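Local coordinates for UPF0130 protein PH1069 (Pyrococcus horikoshii, PDB 2IT2) that probably methylates N-4 of a 4-demethylwyosine derivative in tRNA(Phe), with S-adenosyl-L-methionine as methyl donor, at residues M61-F66 and Q98-V103; R80-Y85 and I176-M181; M5-N10 and K136-K141. All coordinates share one frame; numbering follows the deposited sequence.

Contact 1: residues M61-F66 and Q98-V103; sequences MEMPHF and QLWFLV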
loop_
_atom_site.group_PDB
_atom_site.type_symbol
_atom_site.label_atom_id
_atom_site.label_comp_id
_atom_site.label_asym_id
_atom_site.label_seq_id
_atom_site.Cartn_x
_atom_site.Cartn_y
_atom_site.Cartn_z
HETATM N N MSE B 61 4.067 -10.969 -15.394
HETATM C CA MSE B 61 5.409 -10.447 -15.568
HETATM C C MSE B 61 6.474 -11.285 -14.890
HETATM O O MSE B 61 6.195 -12.030 -13.950
HETATM C CB MSE B 61 5.461 -9.000 -15.061
HETATM C CG MSE B 61 4.995 -8.801 -13.629
HETATM SE SE MSE B 61 6.367 -9.161 -12.327
HETATM C CE MSE B 61 7.025 -7.381 -12.004
ATOM N N GLU B 62 7.695 -11.188 -15.402
ATOM C CA GLU B 62 8.803 -11.927 -14.823
ATOM C C GLU B 62 9.832 -10.982 -14.228
ATOM O O GLU B 62 10.156 -9.945 -14.805
ATOM C CB GLU B 62 9.469 -12.843 -15.859
ATOM C CG GLU B 62 9.869 -12.191 -17.162
ATOM C CD GLU B 62 10.575 -13.164 -18.103
ATOM O OE1 GLU B 62 10.074 -14.298 -18.293
ATOM O OE2 GLU B 62 11.631 -12.794 -18.657
HETATM N N MSE B 63 10.331 -11.344 -13.055
HETATM C CA MSE B 63 11.325 -10.538 -12.361
HETATM C C MSE B 63 12.252 -11.461 -11.581
HETATM O O MSE B 63 11.873 -12.577 -11.237
HETATM C CB MSE B 63 10.633 -9.543 -11.424
HETATM C CG MSE B 63 9.730 -10.164 -10.363
HETATM SE SE MSE B 63 8.735 -8.821 -9.380
HETATM C CE MSE B 63 7.092 -9.783 -9.097
ATOM N N PRO B 64 13.483 -11.008 -11.293
ATOM C CA PRO B 64 14.445 -11.831 -10.550
ATOM C C PRO B 64 13.917 -12.310 -9.204
ATOM O O PRO B 64 14.018 -13.492 -8.869
ATOM C CB PRO B 64 15.650 -10.906 -10.413
ATOM C CG PRO B 64 15.028 -9.544 -10.371
ATOM C CD PRO B 64 13.989 -9.636 -11.464
ATOM N N HIS B 65 13.359 -11.379 -8.438
ATOM C CA HIS B 65 12.793 -11.676 -7.130
ATOM C C HIS B 65 11.565 -10.803 -6.902
ATOM O O HIS B 65 11.494 -9.677 -7.390
ATOM C CB HIS B 65 13.826 -11.422 -6.032
ATOM C CG HIS B 65 15.074 -12.238 -6.183
ATOM N ND1 HIS B 65 15.983 -12.022 -7.187
ATOM C CD2 HIS B 65 15.536 -13.289 -5.464
ATOM C CE1 HIS B 65 16.964 -12.905 -7.087
ATOM N NE2 HIS B 65 16.716 -13.684 -6.053
ATOM N N PHE B 66 10.598 -11.329 -6.162
ATOM C CA PHE B 66 9.371 -10.597 -5.890
ATOM C C PHE B 66 9.658 -9.233 -5.270
ATOM O O PHE B 66 10.518 -9.111 -4.403
ATOM C CB PHE B 66 8.482 -11.409 -4.951
ATOM C CG PHE B 66 7.155 -10.766 -4.667
ATOM C CD1 PHE B 66 6.157 -10.727 -5.636
ATOM C CD2 PHE B 66 6.911 -10.180 -3.433
ATOM C CE1 PHE B 66 4.932 -10.110 -5.374
ATOM C CE2 PHE B 66 5.699 -9.566 -3.166
ATOM C CZ PHE B 66 4.707 -9.528 -4.135
ATOM N N GLN B 98 11.318 -15.221 -11.890
ATOM C CA GLN B 98 10.048 -15.660 -11.325
ATOM C C GLN B 98 8.911 -15.104 -12.171
ATOM O O GLN B 98 8.911 -13.920 -12.526
ATOM C CB GLN B 98 9.886 -15.157 -9.883
ATOM C CG GLN B 98 11.060 -15.475 -8.971
ATOM C CD GLN B 98 10.863 -14.974 -7.556
ATOM O OE1 GLN B 98 10.191 -13.966 -7.326
ATOM N NE2 GLN B 98 11.471 -15.664 -6.598
ATOM N N LEU B 99 7.955 -15.965 -12.511
ATOM C CA LEU B 99 6.800 -15.540 -13.291
ATOM C C LEU B 99 5.651 -15.281 -12.305
ATOM O O LEU B 99 5.266 -16.153 -11.527
ATOM C CB LEU B 99 6.423 -16.615 -14.319
ATOM C CG LEU B 99 5.227 -16.264 -15.215
ATOM C CD1 LEU B 99 5.559 -15.046 -16.080
ATOM C CD2 LEU B 99 4.855 -17.470 -16.085
ATOM N N TRP B 100 5.134 -14.061 -12.317
ATOM C CA TRP B 100 4.058 -13.676 -11.408
ATOM C C TRP B 100 2.790 -13.190 -12.094
ATOM O O TRP B 100 2.842 -12.575 -13.168
ATOM C CB TRP B 100 4.525 -12.550 -10.471
ATOM C CG TRP B 100 5.526 -12.970 -9.429
ATOM C CD1 TRP B 100 6.887 -13.041 -9.572
ATOM C CD2 TRP B 100 5.235 -13.432 -8.104
ATOM N NE1 TRP B 100 7.457 -13.524 -8.417
ATOM C CE2 TRP B 100 6.471 -13.777 -7.503
ATOM C CE3 TRP B 100 4.053 -13.594 -7.371
ATOM C CZ2 TRP B 100 6.553 -14.270 -6.194
ATOM C CZ3 TRP B 100 4.136 -14.084 -6.069
ATOM C CH2 TRP B 100 5.382 -14.421 -5.497
ATOM N N PHE B 101 1.656 -13.488 -11.474
ATOM C CA PHE B 101 0.380 -12.991 -11.959
ATOM C C PHE B 101 0.061 -11.938 -10.894
ATOM O O PHE B 101 -0.053 -12.261 -9.705
ATOM C CB PHE B 101 -0.677 -14.105 -11.977
ATOM C CG PHE B 101 -2.032 -13.646 -12.459
ATOM C CD1 PHE B 101 -2.904 -12.986 -11.592
ATOM C CD2 PHE B 101 -2.422 -13.854 -13.779
ATOM C CE1 PHE B 101 -4.141 -12.535 -12.033
ATOM C CE2 PHE B 101 -3.661 -13.404 -14.235
ATOM C CZ PHE B 101 -4.522 -12.748 -13.362
ATOM N N LEU B 102 -0.065 -10.681 -11.306
ATOM C CA LEU B 102 -0.315 -9.599 -10.360
ATOM C C LEU B 102 -1.592 -8.817 -10.644
ATOM O O LEU B 102 -1.987 -8.636 -11.801
ATOM C CB LEU B 102 0.855 -8.593 -10.372
ATOM C CG LEU B 102 2.287 -9.133 -10.244
ATOM C CD1 LEU B 102 3.297 -8.005 -10.436
ATOM C CD2 LEU B 102 2.471 -9.793 -8.890
ATOM N N VAL B 103 -2.238 -8.384 -9.569
ATOM C CA VAL B 103 -3.407 -7.518 -9.668
ATOM C C VAL B 103 -3.081 -6.318 -8.776
ATOM O O VAL B 103 -2.718 -6.491 -7.607
ATOM C CB VAL B 103 -4.700 -8.182 -9.168
ATOM C CG1 VAL B 103 -5.839 -7.173 -9.211
ATOM C CG2 VAL B 103 -5.047 -9.354 -10.047
#

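Contact 2: residues R80-Y85 and I176-M181; sequences REVSLY and IANDQM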
loop_
_atom_site.group_PDB
_atom_site.type_symbol
_atom_site.label_atom_id
_atom_site.label_comp_id
_atom_site.label_asym_id
_atom_site.label_seq_id
_atom_site.Cartn_x
_atom_site.Cartn_y
_atom_site.Cartn_z
ATOM N N ARG B 80 -7.972 -3.983 -18.119
ATOM C CA ARG B 80 -9.332 -4.484 -18.228
ATOM C C ARG B 80 -9.454 -5.872 -17.607
ATOM O O ARG B 80 -8.473 -6.561 -17.363
ATOM C CB ARG B 80 -9.701 -4.543 -19.711
ATOM C CG ARG B 80 -10.143 -3.184 -20.256
ATOM C CD ARG B 80 -10.735 -3.293 -21.665
ATOM N NE ARG B 80 -11.020 -1.963 -22.209
ATOM C CZ ARG B 80 -10.077 -1.397 -22.985
ATOM N NH1 ARG B 80 -8.949 -2.040 -23.235
ATOM N NH2 ARG B 80 -10.289 -0.185 -23.507
ATOM N N GLU B 81 -10.649 -6.435 -17.490
ATOM C CA GLU B 81 -10.771 -7.839 -17.120
ATOM C C GLU B 81 -10.201 -8.658 -18.273
ATOM O O GLU B 81 -10.249 -8.235 -19.430
ATOM C CB GLU B 81 -12.231 -8.204 -16.890
ATOM C CG GLU B 81 -12.893 -7.365 -15.826
ATOM C CD GLU B 81 -14.352 -7.698 -15.658
ATOM O OE1 GLU B 81 -14.660 -8.794 -15.140
ATOM O OE2 GLU B 81 -15.187 -6.859 -16.053
ATOM N N VAL B 82 -9.674 -9.836 -17.961
ATOM C CA VAL B 82 -9.057 -10.675 -18.976
ATOM C C VAL B 82 -9.699 -12.044 -19.164
ATOM O O VAL B 82 -10.522 -12.493 -18.370
ATOM C CB VAL B 82 -7.551 -10.884 -18.663
ATOM C CG1 VAL B 82 -6.834 -9.540 -18.590
ATOM C CG2 VAL B 82 -7.398 -11.638 -17.343
ATOM N N SER B 83 -9.309 -12.700 -20.249
ATOM C CA SER B 83 -9.806 -14.032 -20.548
ATOM C C SER B 83 -8.641 -14.980 -20.346
ATOM O O SER B 83 -7.466 -14.531 -20.355
ATOM C CB SER B 83 -10.289 -14.129 -21.986
ATOM O OG SER B 83 -9.269 -13.767 -22.908
ATOM N N LEU B 84 -8.944 -16.276 -20.159
ATOM C CA LEU B 84 -7.889 -17.278 -19.937
ATOM C C LEU B 84 -6.957 -17.295 -21.144
ATOM O O LEU B 84 -5.781 -17.473 -20.972
ATOM C CB LEU B 84 -8.470 -18.670 -19.752
ATOM C CG LEU B 84 -7.774 -19.828 -19.043
ATOM C CD1 LEU B 84 -6.855 -19.323 -17.913
ATOM C CD2 LEU B 84 -8.904 -20.781 -18.559
ATOM N N TYR B 85 -7.482 -17.085 -22.358
ATOM C CA TYR B 85 -6.681 -17.072 -23.601
ATOM C C TYR B 85 -5.573 -16.037 -23.548
ATOM O O TYR B 85 -4.412 -16.349 -23.807
ATOM C CB TYR B 85 -7.556 -16.786 -24.839
ATOM C CG TYR B 85 -6.734 -16.573 -26.093
ATOM C CD1 TYR B 85 -6.147 -17.651 -26.758
ATOM C CD2 TYR B 85 -6.533 -15.292 -26.612
ATOM C CE1 TYR B 85 -5.380 -17.461 -27.905
ATOM C CE2 TYR B 85 -5.767 -15.091 -27.762
ATOM C CZ TYR B 85 -5.197 -16.182 -28.404
ATOM O OH TYR B 85 -4.447 -16.002 -29.545
ATOM N N ILE B 176 -10.922 -14.567 -9.788
ATOM C CA ILE B 176 -10.746 -13.628 -8.684
ATOM C C ILE B 176 -10.172 -12.317 -9.207
ATOM O O ILE B 176 -10.605 -11.238 -8.808
ATOM C CB ILE B 176 -9.809 -14.224 -7.605
ATOM C CG1 ILE B 176 -10.463 -15.473 -7.004
ATOM C CG2 ILE B 176 -9.505 -13.188 -6.517
ATOM C CD1 ILE B 176 -11.719 -15.187 -6.199
ATOM N N ALA B 177 -9.199 -12.408 -10.107
ATOM C CA ALA B 177 -8.582 -11.209 -10.661
ATOM C C ALA B 177 -9.621 -10.330 -11.321
ATOM O O ALA B 177 -9.607 -9.114 -11.142
ATOM C CB ALA B 177 -7.514 -11.579 -11.670
ATOM N N ASN B 178 -10.513 -10.943 -12.094
ATOM C CA ASN B 178 -11.558 -10.191 -12.777
ATOM C C ASN B 178 -12.558 -9.614 -11.779
ATOM O O ASN B 178 -13.128 -8.561 -12.036
ATOM C CB ASN B 178 -12.280 -11.058 -13.821
ATOM C CG ASN B 178 -11.433 -11.291 -15.072
ATOM O OD1 ASN B 178 -10.547 -10.497 -15.397
ATOM N ND2 ASN B 178 -11.719 -12.374 -15.789
ATOM N N ASP B 179 -12.774 -10.297 -10.655
ATOM C CA ASP B 179 -13.681 -9.790 -9.625
ATOM C C ASP B 179 -13.071 -8.544 -9.010
ATOM O O ASP B 179 -13.765 -7.563 -8.768
ATOM C CB ASP B 179 -13.898 -10.821 -8.520
ATOM C CG ASP B 179 -14.709 -11.995 -8.982
ATOM O OD1 ASP B 179 -15.485 -11.833 -9.947
ATOM O OD2 ASP B 179 -14.581 -13.074 -8.373
ATOM N N GLN B 180 -11.768 -8.581 -8.760
ATOM C CA GLN B 180 -11.087 -7.436 -8.175
ATOM C C GLN B 180 -11.114 -6.261 -9.152
ATOM O O GLN B 180 -11.397 -5.129 -8.761
ATOM C CB GLN B 180 -9.647 -7.809 -7.793
ATOM C CG GLN B 180 -9.558 -8.839 -6.667
ATOM C CD GLN B 180 -8.131 -9.253 -6.351
ATOM O OE1 GLN B 180 -7.335 -9.501 -7.258
ATOM N NE2 GLN B 180 -7.805 -9.345 -5.067
HETATM N N MSE B 181 -10.849 -6.523 -10.425
HETATM C CA MSE B 181 -10.874 -5.457 -11.410
HETATM C C MSE B 181 -12.260 -4.822 -11.484
HETATM O O MSE B 181 -12.384 -3.601 -11.611
HETATM C CB MSE B 181 -10.482 -6.001 -12.782
HETATM C CG MSE B 181 -10.505 -4.967 -13.893
HETATM SE SE MSE B 181 -9.172 -3.622 -13.579
HETATM C CE MSE B 181 -7.824 -4.855 -12.933
HETATM O O HOH W 1 -16.079 -10.430 -12.862
#

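Contact 3: residues M5-N10 and K136-K141; sequences MRFTEN and KSISNK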
loop_
_atom_site.group_PDB
_atom_site.type_symbol
_atom_site.label_atom_id
_atom_site.label_comp_id
_atom_site.label_asym_id
_atom_site.label_seq_id
_atom_site.Cartn_x
_atom_site.Cartn_y
_atom_site.Cartn_z
HETATM N N MSE B 5 2.977 26.932 3.812
HETATM C CA MSE B 5 2.049 27.623 2.911
HETATM C C MSE B 5 2.583 27.949 1.514
HETATM O O MSE B 5 1.880 28.580 0.720
HETATM C CB MSE B 5 1.504 28.933 3.555
HETATM C CG MSE B 5 0.790 28.819 4.969
HETATM SE SE MSE B 5 0.131 30.367 5.858
HETATM C CE MSE B 5 1.810 31.338 6.102
ATOM N N ARG B 6 3.818 27.553 1.221
ATOM C CA ARG B 6 4.374 27.802 -0.103
ATOM C C ARG B 6 3.589 27.059 -1.183
ATOM O O ARG B 6 3.370 27.608 -2.261
ATOM C CB ARG B 6 5.839 27.377 -0.166
ATOM C CG ARG B 6 6.788 28.540 -0.117
ATOM C CD ARG B 6 6.531 29.494 -1.279
ATOM N NE ARG B 6 7.226 30.765 -1.095
ATOM C CZ ARG B 6 8.539 30.928 -1.219
ATOM N NH1 ARG B 6 9.310 29.898 -1.536
ATOM N NH2 ARG B 6 9.082 32.121 -1.018
ATOM N N PHE B 7 3.162 25.824 -0.911
ATOM C CA PHE B 7 2.416 25.072 -1.932
ATOM C C PHE B 7 1.096 25.762 -2.249
ATOM O O PHE B 7 0.591 25.674 -3.364
ATOM C CB PHE B 7 2.168 23.613 -1.501
ATOM C CG PHE B 7 1.119 23.444 -0.435
ATOM C CD1 PHE B 7 1.460 23.501 0.908
ATOM C CD2 PHE B 7 -0.203 23.189 -0.777
ATOM C CE1 PHE B 7 0.494 23.298 1.898
ATOM C CE2 PHE B 7 -1.172 22.984 0.203
ATOM C CZ PHE B 7 -0.825 23.038 1.537
ATOM N N THR B 8 0.535 26.454 -1.263
ATOM C CA THR B 8 -0.712 27.166 -1.482
ATOM C C THR B 8 -0.416 28.380 -2.378
ATOM O O THR B 8 -1.188 28.727 -3.276
ATOM C CB THR B 8 -1.321 27.660 -0.154
ATOM O OG1 THR B 8 -1.592 26.549 0.713
ATOM C CG2 THR B 8 -2.606 28.392 -0.428
ATOM N N GLU B 9 0.711 29.031 -2.121
ATOM C CA GLU B 9 1.105 30.180 -2.921
ATOM C C GLU B 9 1.389 29.778 -4.371
ATOM O O GLU B 9 1.114 30.535 -5.301
ATOM C CB GLU B 9 2.351 30.821 -2.307
ATOM C CG GLU B 9 2.076 31.517 -0.977
ATOM C CD GLU B 9 3.247 31.466 -0.008
ATOM O OE1 GLU B 9 4.409 31.404 -0.458
ATOM O OE2 GLU B 9 3.000 31.507 1.220
ATOM N N ASN B 10 1.943 28.580 -4.546
ATOM C CA ASN B 10 2.298 28.050 -5.863
ATOM C C ASN B 10 1.191 27.259 -6.563
ATOM O O ASN B 10 1.374 26.812 -7.699
ATOM C CB ASN B 10 3.527 27.141 -5.735
ATOM C CG ASN B 10 4.794 27.901 -5.397
ATOM O OD1 ASN B 10 5.048 28.979 -5.933
ATOM N ND2 ASN B 10 5.610 27.328 -4.521
ATOM N N LYS B 136 0.409 11.933 0.494
ATOM C CA LYS B 136 1.685 11.324 0.109
ATOM C C LYS B 136 2.874 12.243 0.311
ATOM O O LYS B 136 3.925 11.828 0.800
ATOM C CB LYS B 136 1.614 10.895 -1.374
ATOM C CG LYS B 136 2.893 10.281 -1.967
ATOM C CD LYS B 136 2.790 10.141 -3.490
ATOM C CE LYS B 136 4.047 9.523 -4.082
ATOM N NZ LYS B 136 4.325 8.168 -3.536
ATOM N N SER B 137 2.706 13.506 -0.045
ATOM C CA SER B 137 3.814 14.424 0.065
ATOM C C SER B 137 3.417 15.885 0.202
ATOM O O SER B 137 2.364 16.311 -0.266
ATOM C CB SER B 137 4.720 14.241 -1.160
ATOM O OG SER B 137 3.996 14.392 -2.373
ATOM N N ILE B 138 4.276 16.647 0.866
ATOM C CA ILE B 138 4.046 18.069 1.019
ATOM C C ILE B 138 5.381 18.740 0.779
ATOM O O ILE B 138 6.321 18.534 1.537
ATOM C CB ILE B 138 3.573 18.428 2.422
ATOM C CG1 ILE B 138 2.326 17.620 2.784
ATOM C CG2 ILE B 138 3.263 19.908 2.475
ATOM C CD1 ILE B 138 1.770 17.961 4.152
ATOM N N SER B 139 5.464 19.528 -0.284
ATOM C CA SER B 139 6.700 20.212 -0.634
ATOM C C SER B 139 6.389 21.686 -0.780
ATOM O O SER B 139 5.297 22.135 -0.414
ATOM C CB SER B 139 7.249 19.654 -1.960
ATOM O OG SER B 139 6.461 20.021 -3.088
ATOM N N ASN B 140 7.347 22.443 -1.298
ATOM C CA ASN B 140 7.126 23.859 -1.516
ATOM C C ASN B 140 6.392 24.088 -2.838
ATOM O O ASN B 140 5.871 25.174 -3.074
ATOM C CB ASN B 140 8.451 24.615 -1.516
ATOM C CG ASN B 140 9.140 24.584 -0.162
ATOM O OD1 ASN B 140 8.487 24.563 0.888
ATOM N ND2 ASN B 140 10.465 24.599 -0.179
ATOM N N LYS B 141 6.346 23.064 -3.692
ATOM C CA LYS B 141 5.665 23.183 -4.975
ATOM C C LYS B 141 4.210 22.722 -4.920
ATOM O O LYS B 141 3.345 23.329 -5.541
ATOM C CB LYS B 141 6.417 22.394 -6.056
ATOM C CG LYS B 141 7.794 22.955 -6.365
ATOM C CD LYS B 141 8.487 22.186 -7.476
ATOM C CE LYS B 141 9.874 22.745 -7.747
ATOM N NZ LYS B 141 10.518 22.035 -8.883
HETATM O O HOH W 2 0.556 23.740 -5.166
HETATM O O HOH W 3 4.541 24.421 1.342
#

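Contact 1: residues M61-F66 and Q98-V103
Met61 pairs with Trp100 and Met63 with Gln98 as hydrogen-bonded pairs of an antiparallel ladder, the axes of strands 61-63 and 98-103 coming within 4.7 Å at an angle of 139°. Between these rungs Glu62 and Leu99 form the non-hydrogen-bonded pair; OE1 of Glu62 is turned to His94 and Arg95. Trp100 N donates to Met61 O at 2.8 Å. The ladder joins strands 48-63 and 98-112 of the antiparallel sheet, and Ile176 of the second subunit packs on Gln98 and Trp100. On the sheet face carrying Met61, Met63, Gln98 and Trp100, one side of the indole receives two neighbours. The terminal methyl CE of Met63, a selenomethionine like Met61, rests over the five-membered ring, 3.3 Å from Trp100 CD1. Beyond it, Phe66 presents CD1 over the six-membered ring, 3.6 Å from Trp100 CE2, with the ring planes 44° apart. One edge bond helps to fix the rotation of the indole: Trp100 NE1 donates in the ring plane to Gln98 OE1 at 3.0 Å, from above the amide plane. Leu102 continues the apolar row, its CD1 3.7 Å from CG of Met61, whose bent chain crosses that of Leu102 at a slant.

Contact 2: residues R80-Y85 and I176-M181
The lead-in to helix 84-91 is fastened here to the long helix 167-194: Glu81 and Val82, just ahead of the Ser83 N-cap, lie against Asn178 and Met181. Ser83 itself faces away from the long helix, and its hydroxyl caps a backbone N of its own helix while Ser83 N bonds to Glu86, an exchange consistent with a capping box. Asn178 carries the contact. Its side chain starts toward the loop, with CG anti to the carbonyl carbon (chi1 -74°), and reaches both polar backbone atoms of a single residue. OD1 of Asn178 accepts from Val82 N at 2.8 Å, the donor tilted somewhat from the carbonyl plane; ND2 of Asn178 donates a hydrogen bond to Val82 O, also at 2.8 Å, along a straighter path of 163° that lies close to the amide plane. Two bonds in opposite senses hold the amide against flipping. Crossing the amide at a slant, Glu81 brings its CB to 3.2 Å from Asn178 OD1, and CG of Glu81 lies 3.9 Å from CG of Met181, a selenomethionine whose chain bends round beside the loop and also touches Ile58 of strand 48-63. The carboxylate end is wetter: one water stands 3.1 Å from Glu81 OE1 and 3.3 Å from Asp179 OD1, near enough to both to mediate between two probably like-charged groups. A side-chain amide thus imitates a backbone peptide, pairing with both the N-H and the C=O of one extended residue, here just ahead of a capped helix N-terminus.

Contact 3: residues M5-N10 and K136-K141
The buried side of this contact is built by Phe7, set against Ser139 and, less closely, Ile138, where the short helix 6-9 near the N-terminus meets the turn between strands 134-138 and 143-148. CB of Phe7 lies 3.6 Å from Ser139 O, and CD1 of its ring approaches CG2 of Ile138 at 4.3 Å. Placing CG between the backbone N and the carbonyl carbon (chi1 74°) directs the ring to the strand end and Leu143; Tyr4 of the second subunit also packs on Phe7. The turn is braced by Ser139 OG, which accepts from Lys141 N in an ST turn.

The solvent side, at Arg6 and Asn10, is looser and polar. ND2 of Asn10 donates to Asn140 O at 2.6 Å, in the amide plane of Asn10 although bent at the hydrogen (146°). Arg6 contributes only the root of its side chain, CB being 3.6 Å from Asn140 O, while its guanidinium leads away to a salt bridge with Glu9 whose hydrogen bond is weak. Water fills in for direct backbone pairing: one molecule stands 2.6 Å from Phe7 O and 2.8 Å from Lys141 O, and another accepts a hydrogen bond from Phe7 N and donates to Ser139 O. With one direct hydrogen bond and two waters between the segments, the chemistry implies a helix seated by its phenylalanine and tied to the turn largely through backbone carbonyls.

In the fold
Contacts 1 and 2 are neighbours, their centres about 17 Å apart, and they meet where the face of strand 98-112 that carries Phe101 and Val103, the reverse of the Trp100 face, lies on Ala177 of helix 167-194, with Phe101 CE1 3.5 Å from Ala177 CB. Contact 3 stands at the far end of the elongated chain, its centre about 36 Å from that of contact 1 and about 39 Å from that of contact 2, on the other side of the chain's centre from the latter. It shares the sheet with contact 1 without touching it. All three reach the second subunit. No cofactor or tRNA is bound here to relate them to catalysis.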